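Local atomic coordinates of oxidoreductase protein (Agrobacterium radiobacter, PDB entry 5UI9), a protein that probably catalyses NAD-dependent oxidation or reduction of a small hydroxy compound, binding the dinucleotide and 2,3-dihydroxy-2-methylpropanoic acid side by side. Residues D69-A74 against H90-I95; S79-V84 against A107-R112; I95-F100 against M122-F127; T183-R188 against L320-L325. One frame throughout, in Å; residues are numbered along the deposited sequence.

How the contacts relate
Following the chain from the N terminus, contact 1 closes the loop that leaves strand 70-73, runs through helix 80-89 and returns in strand 94-97. Contact 2 crosses it, because helix 80-89 lies inside that loop while helix 104-116 lies beyond it. Contact 3 starts at Ile-95, the residue it shares with contact 1, closes the next crossover, through helix 104-116, and adds strand 121-124 to the same parallel sheet; it also crosses contact 2, and Met-110 CE lies 3.4 Å from Phe-100 CE1. Contact 4, in series with all three, closes the longest loop, joining helix 175-191 to helix 316-335. It reaches the NAD-binding half where Leu-320 CD2 packs 3.6 Å from Ala-107 CB.

Contact 1: D69-A74 against H90-I95; sequences DFVDIA and HKVPAI
Val-71 and Ala-94 point to the same face of the sheet, where Val-71 CG1 stands 3.6 Å from Ala-94 CB. The first torsion of Val-71 (chi1 66°) sets CG1 between the backbone N and the carbonyl carbon, close to both Ala-94 CB and the Pro-93 carbonyl. On the other face Asp-72 and Ile-95 pass at a slant, the carboxylate OD1 coming to 3.3 Å from Ile-95 CG2; the second oxygen, OD2, accepts hydrogen bonds from Gln-20 and Trp-24. Phe-70 offers its CB to Pro-93 CB at 4.2 Å; Ile-95 CD1 approaches its ring obliquely, and Trp-302 meets the ring edge-to-face. These pairings belong to a beta-alpha-beta crossover of the Rossmann fold, in which strands 70-73 and 94-97 run parallel and helix 80-89 covers the face of Val-71 and Ala-94. Three backbone hydrogen bonds fix the register: Val-71 N to Pro-93 O, Ile-95 N to Val-71 O (2.8 Å, 174° at the hydrogen) and Ile-73 N to Ile-95 O. Pro-93 lays its ring carbon CD against Asp-69 O at 3.2 Å, and Val-92 CG1 packs on Phe-70 CA at 3.7 Å.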
# COMPACT_ATOMS: atom_id res chain seq x y z
N ASP A 69 -11.47 13.50 41.03
CA ASP A 69 -11.03 14.61 40.18
C ASP A 69 -11.17 14.34 38.67
O ASP A 69 -11.20 15.27 37.87
CB ASP A 69 -9.56 14.94 40.48
CG ASP A 69 -9.33 15.24 41.95
OD1 ASP A 69 -10.02 16.12 42.48
OD2 ASP A 69 -8.47 14.58 42.56
N PHE A 70 -11.22 13.07 38.29
CA PHE A 70 -11.46 12.73 36.89
C PHE A 70 -12.14 11.39 36.73
O PHE A 70 -12.19 10.58 37.67
CB PHE A 70 -10.16 12.77 36.09
CG PHE A 70 -9.19 11.68 36.45
CD1 PHE A 70 -8.25 11.88 37.46
CD2 PHE A 70 -9.19 10.46 35.77
CE1 PHE A 70 -7.35 10.88 37.79
CE2 PHE A 70 -8.28 9.46 36.09
CZ PHE A 70 -7.36 9.67 37.11
N VAL A 71 -12.65 11.16 35.53
CA VAL A 71 -13.33 9.92 35.21
C VAL A 71 -12.65 9.27 34.00
O VAL A 71 -12.28 9.95 33.04
CB VAL A 71 -14.85 10.14 35.01
CG1 VAL A 71 -15.17 11.01 33.79
CG2 VAL A 71 -15.58 8.81 34.92
N ASP A 72 -12.45 7.95 34.09
CA ASP A 72 -11.88 7.13 33.02
C ASP A 72 -12.97 6.18 32.51
O ASP A 72 -13.34 5.22 33.17
CB ASP A 72 -10.66 6.36 33.53
CG ASP A 72 -9.78 5.80 32.41
OD1 ASP A 72 -9.88 6.25 31.24
OD2 ASP A 72 -8.96 4.91 32.71
N ILE A 73 -13.49 6.48 31.32
CA ILE A 73 -14.58 5.71 30.73
C ILE A 73 -14.00 4.62 29.82
O ILE A 73 -13.50 4.92 28.73
CB ILE A 73 -15.55 6.63 29.97
CG1 ILE A 73 -16.17 7.67 30.93
CG2 ILE A 73 -16.65 5.83 29.29
CD1 ILE A 73 -16.62 8.95 30.27
N ALA A 74 -14.04 3.38 30.30
CA ALA A 74 -13.56 2.21 29.56
C ALA A 74 -14.67 1.24 29.16
O ALA A 74 -14.43 0.04 28.96
CB ALA A 74 -12.50 1.49 30.38
N HIS A 90 -21.48 17.21 35.82
CA HIS A 90 -20.84 17.18 37.16
C HIS A 90 -19.47 17.87 37.22
O HIS A 90 -18.81 17.82 38.26
CB HIS A 90 -20.73 15.73 37.67
CG HIS A 90 -22.04 15.15 38.09
ND1 HIS A 90 -22.91 14.55 37.21
CD2 HIS A 90 -22.64 15.11 39.31
CE1 HIS A 90 -23.98 14.14 37.87
NE2 HIS A 90 -23.85 14.47 39.14
N LYS A 91 -19.07 18.52 36.12
CA LYS A 91 -17.79 19.22 35.97
C LYS A 91 -16.58 18.37 36.37
O LYS A 91 -15.67 18.83 37.06
CB LYS A 91 -17.81 20.56 36.71
CG LYS A 91 -18.77 21.57 36.11
CD LYS A 91 -18.80 22.87 36.91
CE LYS A 91 -19.97 23.76 36.51
NZ LYS A 91 -19.95 24.11 35.06
N VAL A 92 -16.58 17.12 35.90
CA VAL A 92 -15.50 16.17 36.14
C VAL A 92 -14.76 15.96 34.82
O VAL A 92 -15.38 15.55 33.84
CB VAL A 92 -16.06 14.83 36.67
CG1 VAL A 92 -14.97 13.77 36.76
CG2 VAL A 92 -16.73 15.03 38.02
N PRO A 93 -13.44 16.27 34.79
CA PRO A 93 -12.62 15.95 33.62
C PRO A 93 -12.72 14.48 33.22
O PRO A 93 -12.73 13.60 34.09
CB PRO A 93 -11.20 16.28 34.09
CG PRO A 93 -11.39 17.37 35.11
CD PRO A 93 -12.74 17.16 35.73
N ALA A 94 -12.79 14.22 31.92
CA ALA A 94 -13.15 12.89 31.41
C ALA A 94 -12.16 12.34 30.39
O ALA A 94 -11.73 13.06 29.48
CB ALA A 94 -14.54 12.93 30.79
N ILE A 95 -11.83 11.07 30.56
CA ILE A 95 -11.16 10.27 29.53
C ILE A 95 -12.20 9.31 28.96
O ILE A 95 -13.00 8.75 29.71
CB ILE A 95 -9.98 9.46 30.11
CG1 ILE A 95 -8.97 10.39 30.80
CG2 ILE A 95 -9.29 8.66 29.01
CD1 ILE A 95 -7.98 9.67 31.70

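Contact 2: S79-V84 against A107-R112; sequences SHRALV and AKAMVR. With NAD (nicotinamide-adenine-dinucleotide), chain C.
Met-110 reaches from helix 104-116 to His-80, Arg-81 and Val-84 on helix 80-89, joining two successive helices of the Rossmann fold. The short helical segments run almost parallel, 9° apart with axes 9.9 Å from each other, as expected for neighbouring crossover helices on one face of a parallel sheet.

The apolar part of the interface is built round the methionine. A bend at its third torsion (chi3 76°) turns CE toward Val-84, whose CG2 it meets at 3.7 Å, and the two side chains cross at about a right angle. The same methyl group also lies near His-80 O and His-80 CB, while Val-84 CG1 rests against Met-110 CB. The sulfur sits beside the backbone of the first helix, with Met-110 SD 3.7 Å from Arg-81 CA.

The polar side chains find their partners beyond the two segments. His-80 turns its imidazole away from helix 104-116: NE2 is hydrogen-bonded to Thr-75 O and ND1 to Phe-100 O, tying the start of its helix to Thr-75 and to the loop after strand 94-97. Ser-79, just before it, brings CB to 3.5 Å from NAD N6A, so the N-terminal end of this helix borders the adenine. Arg-81 runs extended from CG to NE and makes salt bridges to Glu-85 through NE and to Asp-106 through NH1. Its flat guanidinium is covered on one face by a methyl group, Ala-109 CB, which stands 3.5 Å from Arg-81 NH2 and is displaced toward the rim.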
# COMPACT_ATOMS: atom_id res chain seq x y z
N SER A 79 -22.41 3.41 25.59
CA SER A 79 -22.60 4.31 26.73
C SER A 79 -21.64 5.52 26.79
O SER A 79 -21.70 6.28 27.75
CB SER A 79 -22.50 3.49 28.01
OG SER A 79 -21.20 2.95 28.16
N HIS A 80 -20.79 5.72 25.78
CA HIS A 80 -19.80 6.81 25.82
C HIS A 80 -20.43 8.20 25.89
O HIS A 80 -20.02 9.02 26.73
CB HIS A 80 -18.84 6.77 24.63
CG HIS A 80 -17.85 5.65 24.68
ND1 HIS A 80 -16.95 5.42 23.67
CD2 HIS A 80 -17.65 4.68 25.61
CE1 HIS A 80 -16.21 4.36 23.98
NE2 HIS A 80 -16.62 3.90 25.15
N ARG A 81 -21.41 8.46 25.02
CA ARG A 81 -22.02 9.79 24.93
C ARG A 81 -22.65 10.19 26.25
O ARG A 81 -22.41 11.30 26.74
CB ARG A 81 -23.04 9.92 23.79
CG ARG A 81 -23.75 11.27 23.81
CD ARG A 81 -24.39 11.68 22.50
NE ARG A 81 -25.03 12.99 22.66
CZ ARG A 81 -25.62 13.68 21.68
NH1 ARG A 81 -25.69 13.21 20.44
NH2 ARG A 81 -26.16 14.87 21.96
N ALA A 82 -23.45 9.29 26.82
CA ALA A 82 -24.12 9.54 28.09
C ALA A 82 -23.13 9.77 29.23
O ALA A 82 -23.31 10.69 30.02
CB ALA A 82 -25.07 8.39 28.44
N LEU A 83 -22.07 8.96 29.28
CA LEU A 83 -21.09 9.07 30.37
C LEU A 83 -20.26 10.35 30.29
O LEU A 83 -19.95 10.95 31.32
CB LEU A 83 -20.21 7.82 30.45
CG LEU A 83 -20.97 6.57 30.89
CD1 LEU A 83 -20.13 5.32 30.65
CD2 LEU A 83 -21.42 6.66 32.35
N VAL A 84 -19.92 10.78 29.07
CA VAL A 84 -19.24 12.06 28.86
C VAL A 84 -20.16 13.23 29.24
O VAL A 84 -19.71 14.20 29.86
CB VAL A 84 -18.72 12.22 27.41
CG1 VAL A 84 -18.25 13.64 27.13
CG2 VAL A 84 -17.59 11.24 27.16
N ALA A 107 -20.03 12.58 18.46
CA ALA A 107 -18.70 12.99 18.89
C ALA A 107 -18.61 14.51 19.02
O ALA A 107 -18.12 15.01 20.03
CB ALA A 107 -17.63 12.47 17.94
N LYS A 108 -19.10 15.23 18.02
CA LYS A 108 -19.14 16.70 18.05
C LYS A 108 -19.93 17.25 19.24
O LYS A 108 -19.49 18.21 19.88
CB LYS A 108 -19.74 17.28 16.77
CG LYS A 108 -18.83 17.28 15.56
CD LYS A 108 -19.56 17.91 14.38
CE LYS A 108 -18.82 17.72 13.07
NZ LYS A 108 -19.71 18.03 11.92
N ALA A 109 -21.09 16.66 19.53
CA ALA A 109 -21.91 17.09 20.68
C ALA A 109 -21.19 16.86 22.00
O ALA A 109 -21.24 17.71 22.90
CB ALA A 109 -23.27 16.40 20.68
N MET A 110 -20.51 15.71 22.10
CA MET A 110 -19.70 15.39 23.29
C MET A 110 -18.57 16.41 23.51
O MET A 110 -18.33 16.85 24.63
CB MET A 110 -19.13 13.97 23.20
CG MET A 110 -20.18 12.87 23.33
SD MET A 110 -19.72 11.34 22.50
CE MET A 110 -18.52 10.69 23.65
N VAL A 111 -17.90 16.77 22.41
CA VAL A 111 -16.85 17.78 22.45
C VAL A 111 -17.43 19.14 22.85
O VAL A 111 -16.84 19.84 23.68
CB VAL A 111 -16.09 17.86 21.10
CG1 VAL A 111 -15.15 19.06 21.04
CG2 VAL A 111 -15.30 16.58 20.87
N ARG A 112 -18.58 19.50 22.27
CA ARG A 112 -19.23 20.79 22.54
C ARG A 112 -19.65 20.93 24.01
O ARG A 112 -19.42 21.98 24.63
CB ARG A 112 -20.43 21.01 21.61
CG ARG A 112 -20.96 22.43 21.58
PA NAD C . -15.85 -5.27 27.64
O1A NAD C . -17.25 -5.61 27.18
O2A NAD C . -14.89 -6.37 28.02
O5B NAD C . -15.96 -4.27 28.88
C5B NAD C . -16.97 -3.27 28.98
C4B NAD C . -17.43 -3.24 30.42
O4B NAD C . -18.21 -2.07 30.63
C3B NAD C . -18.30 -4.43 30.79
O3B NAD C . -17.81 -5.04 31.99
C2B NAD C . -19.70 -3.85 30.97
O2B NAD C . -20.42 -4.52 32.01
C1B NAD C . -19.41 -2.41 31.32
N9A NAD C . -20.42 -1.39 30.95
C8A NAD C . -21.01 -1.20 29.74
N7A NAD C . -21.85 -0.14 29.79
C5A NAD C . -21.80 0.37 31.03
C6A NAD C . -22.44 1.50 31.78
N6A NAD C . -23.33 2.32 31.18
N1A NAD C . -22.09 1.68 33.07
C2A NAD C . -21.20 0.88 33.70
N3A NAD C . -20.60 -0.16 33.09
C4A NAD C . -20.85 -0.45 31.79
O3 NAD C . -15.17 -4.34 26.53
PN NAD C . -13.57 -4.20 26.32
O1N NAD C . -13.06 -5.31 25.44
O2N NAD C . -12.91 -3.97 27.66
O5D NAD C . -13.55 -2.86 25.45
C5D NAD C . -14.04 -1.65 26.00
C4D NAD C . -13.60 -0.50 25.11
O4D NAD C . -12.17 -0.49 25.08
C3D NAD C . -14.09 -0.67 23.68
O3D NAD C . -14.66 0.56 23.22
C2D NAD C . -12.86 -1.04 22.89
O2D NAD C . -12.85 -0.50 21.56
C1D NAD C . -11.72 -0.45 23.72
N1N NAD C . -10.41 -1.11 23.59
C2N NAD C . -9.34 -0.31 23.43
C3N NAD C . -8.06 -0.81 23.30
C7N NAD C . -6.92 0.17 23.12
O7N NAD C . -6.97 1.25 23.69
N7N NAD C . -5.87 -0.16 22.36
C4N NAD C . -7.87 -2.19 23.33
C5N NAD C . -8.99 -3.02 23.50
C6N NAD C . -10.26 -2.45 23.64

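Contact 3: I95-F100 against M122-F127; sequences ICQKPF and MVHENF. With NAD (nicotinamide-adenine-dinucleotide), chain C; 8A1 ((2S)-2,3-dihydroxy-2-methylpropanoic acid), chain D.
A bend at the second torsion of Gln-97 (chi2 -71°) and the placement of His-124 CG opposite its own backbone N (chi1 -170°) bring the two side chains alongside each other, pointing the same way. Gln-97 NE2 sits over one face of the imidazole, toward its rim and 3.5 Å from His-124 CD2, with amide and ring planes 24° apart. Gln-97 NE2 also donates to NAD O7N and to Gln-20 OE1. At the ring edge, Asn-126 ND2 donates to His-124 NE2 nearly in the ring plane, while Asn-126 OD1 receives the carboxamide N7N, so the carboxamide is held at its oxygen by Gln-97 and at its nitrogen by Asn-126.

Lys-98 is coiled by successive bends, which carry NZ to 2.7 Å from 8A1 O and 3.0 Å from NAD O2D; Asp-178 supplies its salt bridge. Lys-98 O accepts both hydroxyls, O2D and O3D, of the nicotinamide ribose. The Lys-98 to Pro-99 peptide is cis; Gln-97, Lys-98 and Pro-99 probably correspond to the EKP motif of the GFO/IDH/MocA family.

Val-123 CG2 makes a CH-pi contact 3.8 Å from the centroid of the Phe-100 ring. The strands pair in parallel through Cys-96 N to Met-122 O and His-124 N to Cys-96 O (2.7 Å). Strand 121-124 ends the Rossmann sheet, with helix 104-116 over Phe-100 and Trp-302 of helix 289-308 against Ile-95 and Met-122.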
# COMPACT_ATOMS: atom_id res chain seq x y z
N ILE A 95 -11.83 11.07 30.56
CA ILE A 95 -11.16 10.27 29.53
C ILE A 95 -12.20 9.31 28.96
O ILE A 95 -13.00 8.75 29.71
CB ILE A 95 -9.98 9.46 30.11
CG1 ILE A 95 -8.97 10.39 30.80
CG2 ILE A 95 -9.29 8.66 29.01
CD1 ILE A 95 -7.98 9.67 31.70
N CYS A 96 -12.18 9.13 27.64
CA CYS A 96 -13.13 8.25 26.95
C CYS A 96 -12.41 7.33 25.97
O CYS A 96 -11.63 7.79 25.14
CB CYS A 96 -14.15 9.08 26.21
SG CYS A 96 -15.51 8.08 25.59
N GLN A 97 -12.68 6.04 26.07
CA GLN A 97 -12.09 5.05 25.16
C GLN A 97 -12.56 5.21 23.72
O GLN A 97 -13.59 5.83 23.45
CB GLN A 97 -12.37 3.61 25.65
CG GLN A 97 -11.21 2.96 26.38
CD GLN A 97 -10.05 2.61 25.47
OE1 GLN A 97 -10.15 2.75 24.24
NE2 GLN A 97 -8.94 2.16 26.06
N LYS A 98 -11.78 4.65 22.80
CA LYS A 98 -12.21 4.51 21.40
C LYS A 98 -13.14 3.30 21.30
O LYS A 98 -13.15 2.47 22.21
CB LYS A 98 -11.03 4.40 20.40
CG LYS A 98 -9.83 3.52 20.75
CD LYS A 98 -10.12 2.03 20.88
CE LYS A 98 -10.59 1.39 19.58
NZ LYS A 98 -10.57 -0.09 19.64
N PRO A 99 -13.98 3.21 20.26
CA PRO A 99 -14.34 4.33 19.39
C PRO A 99 -15.01 5.45 20.20
O PRO A 99 -15.85 5.17 21.05
CB PRO A 99 -15.37 3.72 18.42
CG PRO A 99 -15.40 2.26 18.71
CD PRO A 99 -14.89 2.08 20.10
N PHE A 100 -14.64 6.70 19.92
CA PHE A 100 -15.11 7.87 20.69
C PHE A 100 -16.63 7.86 20.84
O PHE A 100 -17.16 7.84 21.96
CB PHE A 100 -14.61 9.15 20.00
CG PHE A 100 -14.85 10.44 20.75
CD1 PHE A 100 -15.14 10.48 22.12
CD2 PHE A 100 -14.72 11.64 20.07
CE1 PHE A 100 -15.35 11.70 22.76
CE2 PHE A 100 -14.91 12.86 20.71
CZ PHE A 100 -15.23 12.88 22.06
N MET A 122 -10.29 13.88 26.88
CA MET A 122 -9.29 13.17 26.10
C MET A 122 -9.86 11.84 25.64
O MET A 122 -10.48 11.13 26.42
CB MET A 122 -8.02 12.91 26.93
CG MET A 122 -6.88 12.29 26.12
SD MET A 122 -5.42 11.86 27.06
CE MET A 122 -5.93 10.34 27.84
N VAL A 123 -9.61 11.50 24.38
CA VAL A 123 -9.90 10.16 23.89
C VAL A 123 -8.71 9.27 24.21
O VAL A 123 -7.56 9.65 23.95
CB VAL A 123 -10.23 10.15 22.39
CG1 VAL A 123 -10.53 8.72 21.90
CG2 VAL A 123 -11.40 11.08 22.12
N HIS A 124 -8.96 8.11 24.81
CA HIS A 124 -7.89 7.15 25.04
C HIS A 124 -7.58 6.51 23.68
O HIS A 124 -8.12 5.47 23.33
CB HIS A 124 -8.28 6.12 26.11
CG HIS A 124 -7.14 5.26 26.56
ND1 HIS A 124 -6.75 5.18 27.88
CD2 HIS A 124 -6.31 4.43 25.87
CE1 HIS A 124 -5.73 4.34 27.99
NE2 HIS A 124 -5.44 3.88 26.78
N GLU A 125 -6.72 7.19 22.93
CA GLU A 125 -6.26 6.73 21.63
C GLU A 125 -4.75 6.49 21.76
O GLU A 125 -3.95 7.42 21.59
CB GLU A 125 -6.60 7.79 20.58
CG GLU A 125 -6.14 7.49 19.16
CD GLU A 125 -6.38 6.05 18.75
OE1 GLU A 125 -7.56 5.65 18.61
OE2 GLU A 125 -5.39 5.31 18.60
N ASN A 126 -4.38 5.24 22.05
CA ASN A 126 -3.03 4.93 22.58
C ASN A 126 -2.00 4.44 21.55
O ASN A 126 -0.82 4.31 21.89
CB ASN A 126 -3.11 3.99 23.82
CG ASN A 126 -3.80 2.65 23.55
OD1 ASN A 126 -3.77 2.12 22.44
ND2 ASN A 126 -4.43 2.09 24.58
N PHE A 127 -2.41 4.21 20.31
CA PHE A 127 -1.49 3.68 19.28
C PHE A 127 -0.38 4.66 18.93
O PHE A 127 0.78 4.28 18.88
CB PHE A 127 -2.24 3.22 18.02
CG PHE A 127 -2.63 1.77 18.05
CD1 PHE A 127 -3.37 1.26 19.10
CD2 PHE A 127 -2.27 0.91 17.01
CE1 PHE A 127 -3.72 -0.08 19.14
CE2 PHE A 127 -2.64 -0.42 17.03
CZ PHE A 127 -3.35 -0.93 18.09
PA NAD C . -15.85 -5.27 27.64
O1A NAD C . -17.25 -5.61 27.18
O2A NAD C . -14.89 -6.37 28.02
O5B NAD C . -15.96 -4.27 28.88
C5B NAD C . -16.97 -3.27 28.98
C4B NAD C . -17.43 -3.24 30.42
O4B NAD C . -18.21 -2.07 30.63
C3B NAD C . -18.30 -4.43 30.79
O3B NAD C . -17.81 -5.04 31.99
C2B NAD C . -19.70 -3.85 30.97
O2B NAD C . -20.42 -4.52 32.01
C1B NAD C . -19.41 -2.41 31.32
N9A NAD C . -20.42 -1.39 30.95
C8A NAD C . -21.01 -1.20 29.74
N7A NAD C . -21.85 -0.14 29.79
C5A NAD C . -21.80 0.37 31.03
C6A NAD C . -22.44 1.50 31.78
N6A NAD C . -23.33 2.32 31.18
N1A NAD C . -22.09 1.68 33.07
C2A NAD C . -21.20 0.88 33.70
N3A NAD C . -20.60 -0.16 33.09
C4A NAD C . -20.85 -0.45 31.79
O3 NAD C . -15.17 -4.34 26.53
PN NAD C . -13.57 -4.20 26.32
O1N NAD C . -13.06 -5.31 25.44
O2N NAD C . -12.91 -3.97 27.66
O5D NAD C . -13.55 -2.86 25.45
C5D NAD C . -14.04 -1.65 26.00
C4D NAD C . -13.60 -0.50 25.11
O4D NAD C . -12.17 -0.49 25.08
C3D NAD C . -14.09 -0.67 23.68
O3D NAD C . -14.66 0.56 23.22
C2D NAD C . -12.86 -1.04 22.89
O2D NAD C . -12.85 -0.50 21.56
C1D NAD C . -11.72 -0.45 23.72
N1N NAD C . -10.41 -1.11 23.59
C2N NAD C . -9.34 -0.31 23.43
C3N NAD C . -8.06 -0.81 23.30
C7N NAD C . -6.92 0.17 23.12
O7N NAD C . -6.97 1.25 23.69
N7N NAD C . -5.87 -0.16 22.36
C4N NAD C . -7.87 -2.19 23.33
C5N NAD C . -8.99 -3.02 23.50
C6N NAD C . -10.26 -2.45 23.64
OXT 8A1 D . -6.25 -2.28 20.50
C 8A1 D . -7.44 -2.21 20.09
O 8A1 D . -8.10 -1.15 20.12
CA 8A1 D . -8.09 -3.45 19.53
CB 8A1 D . -7.89 -3.39 18.01
O1 8A1 D . -8.30 -4.61 17.38
O2 8A1 D . -9.49 -3.45 19.85
C3 8A1 D . -7.47 -4.70 20.15

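Contact 4: T183-R188 against L320-L325; sequences TLDIAR and LKTFAL
Thr-322 and Asp-185 meet where helix 316-335, the last of the chain, packs across helix 175-191, which falls in the GFO/IDH/MocA C-terminal family region. The short segments cross at 126°, with their axes 9.1 Å apart.

Thr-322 places its hydroxyl beside its backbone N (chi1 -70°), facing the other helix. From there OG1 donates to Asp-185 OD1 at 2.6 Å, on the anti side of the carboxylate, and receives Arg-188 NH1 at 2.9 Å, so one hydroxyl bridges carboxylate and guanidinium. With chi1 in the trans range, Asp-185 swings its carboxylate over to the threonine; its other oxygen, OD2, forms a salt bridge with Arg-128.

Arg-188 is bent at its third torsion (chi3 56°), turning the guanidinium so that one face lies against Lys-321 CB and its edge reaches Thr-322 OG1 nearly in plane. Arg-188 NH2 and Lys-321 NZ lie 4.1 Å apart round Asp-193, which is salt-bridged to the arginine and a long, weak partner of the lysine; Asp-318 also binds NH2.

Leucines complete the interface beside this polar group. Leu-184, pointing toward the other helix, slants across Leu-325 and sets CD1 4.0 Å from Leu-325 CB. On the arginine side, Leu-325 CD1 packs against the aliphatic stem at 3.8 Å from Arg-188 CG.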
# COMPACT_ATOMS: atom_id res chain seq x y z
N THR A 183 -5.06 3.22 13.11
CA THR A 183 -4.13 3.36 11.99
C THR A 183 -4.30 4.71 11.27
O THR A 183 -3.33 5.33 10.85
CB THR A 183 -4.31 2.22 10.96
OG1 THR A 183 -4.64 1.00 11.63
CG2 THR A 183 -3.03 2.01 10.17
N LEU A 184 -5.56 5.13 11.14
CA LEU A 184 -5.90 6.45 10.61
C LEU A 184 -5.41 7.58 11.51
O LEU A 184 -4.98 8.64 11.02
CB LEU A 184 -7.42 6.57 10.41
CG LEU A 184 -8.00 5.70 9.29
CD1 LEU A 184 -9.51 5.59 9.43
CD2 LEU A 184 -7.61 6.25 7.92
N ASP A 185 -5.47 7.37 12.82
CA ASP A 185 -4.94 8.35 13.78
C ASP A 185 -3.43 8.47 13.62
O ASP A 185 -2.89 9.58 13.68
CB ASP A 185 -5.26 7.96 15.22
CG ASP A 185 -4.93 9.08 16.20
OD1 ASP A 185 -5.70 10.06 16.24
OD2 ASP A 185 -3.89 8.99 16.89
N ILE A 186 -2.75 7.33 13.42
CA ILE A 186 -1.30 7.35 13.20
C ILE A 186 -0.99 8.11 11.91
O ILE A 186 -0.08 8.92 11.89
CB ILE A 186 -0.68 5.93 13.18
CG1 ILE A 186 -0.79 5.29 14.57
CG2 ILE A 186 0.79 5.99 12.76
CD1 ILE A 186 -0.53 3.80 14.61
N ALA A 187 -1.75 7.86 10.84
CA ALA A 187 -1.54 8.56 9.57
C ALA A 187 -1.61 10.08 9.76
O ALA A 187 -0.76 10.81 9.25
CB ALA A 187 -2.55 8.10 8.53
N ARG A 188 -2.60 10.55 10.52
CA ARG A 188 -2.73 11.98 10.88
C ARG A 188 -1.57 12.48 11.72
O ARG A 188 -1.01 13.55 11.46
CB ARG A 188 -4.00 12.23 11.69
CG ARG A 188 -5.28 12.25 10.89
CD ARG A 188 -6.43 12.75 11.74
NE ARG A 188 -6.16 14.07 12.32
CZ ARG A 188 -6.04 14.37 13.62
NH1 ARG A 188 -6.22 13.47 14.59
NH2 ARG A 188 -5.76 15.62 13.95
N LEU A 320 -11.91 14.29 16.73
CA LEU A 320 -12.91 14.50 15.66
C LEU A 320 -12.31 14.36 14.26
O LEU A 320 -12.95 13.85 13.35
CB LEU A 320 -13.56 15.89 15.78
CG LEU A 320 -14.41 16.23 17.00
CD1 LEU A 320 -14.87 17.68 16.92
CD2 LEU A 320 -15.59 15.28 17.13
N LYS A 321 -11.07 14.82 14.10
CA LYS A 321 -10.39 14.78 12.80
C LYS A 321 -9.91 13.37 12.43
O LYS A 321 -9.72 13.07 11.26
CB LYS A 321 -9.26 15.80 12.74
CG LYS A 321 -9.79 17.24 12.71
CD LYS A 321 -8.69 18.29 12.77
CE LYS A 321 -8.23 18.53 14.20
NZ LYS A 321 -7.09 19.50 14.25
N THR A 322 -9.73 12.51 13.44
CA THR A 322 -9.53 11.08 13.23
C THR A 322 -10.87 10.40 12.98
O THR A 322 -11.01 9.64 12.01
CB THR A 322 -8.82 10.43 14.44
OG1 THR A 322 -7.46 10.89 14.47
CG2 THR A 322 -8.83 8.91 14.35
N PHE A 323 -11.85 10.66 13.85
CA PHE A 323 -13.15 9.99 13.76
C PHE A 323 -13.86 10.25 12.44
O PHE A 323 -14.48 9.34 11.89
CB PHE A 323 -14.08 10.34 14.93
CG PHE A 323 -15.22 9.38 15.06
CD1 PHE A 323 -16.38 9.55 14.30
CD2 PHE A 323 -15.12 8.27 15.88
CE1 PHE A 323 -17.42 8.64 14.37
CE2 PHE A 323 -16.17 7.36 15.98
CZ PHE A 323 -17.32 7.55 15.22
N ALA A 324 -13.78 11.48 11.94
CA ALA A 324 -14.27 11.84 10.61
C ALA A 324 -13.77 10.90 9.51
O ALA A 324 -14.53 10.55 8.60
CB ALA A 324 -13.89 13.27 10.27
N LEU A 325 -12.50 10.50 9.61
CA LEU A 325 -11.88 9.60 8.63
C LEU A 325 -12.50 8.21 8.69
O LEU A 325 -12.66 7.57 7.65
CB LEU A 325 -10.36 9.50 8.82
CG LEU A 325 -9.54 10.79 8.89
CD1 LEU A 325 -8.06 10.47 9.08
CD2 LEU A 325 -9.73 11.67 7.66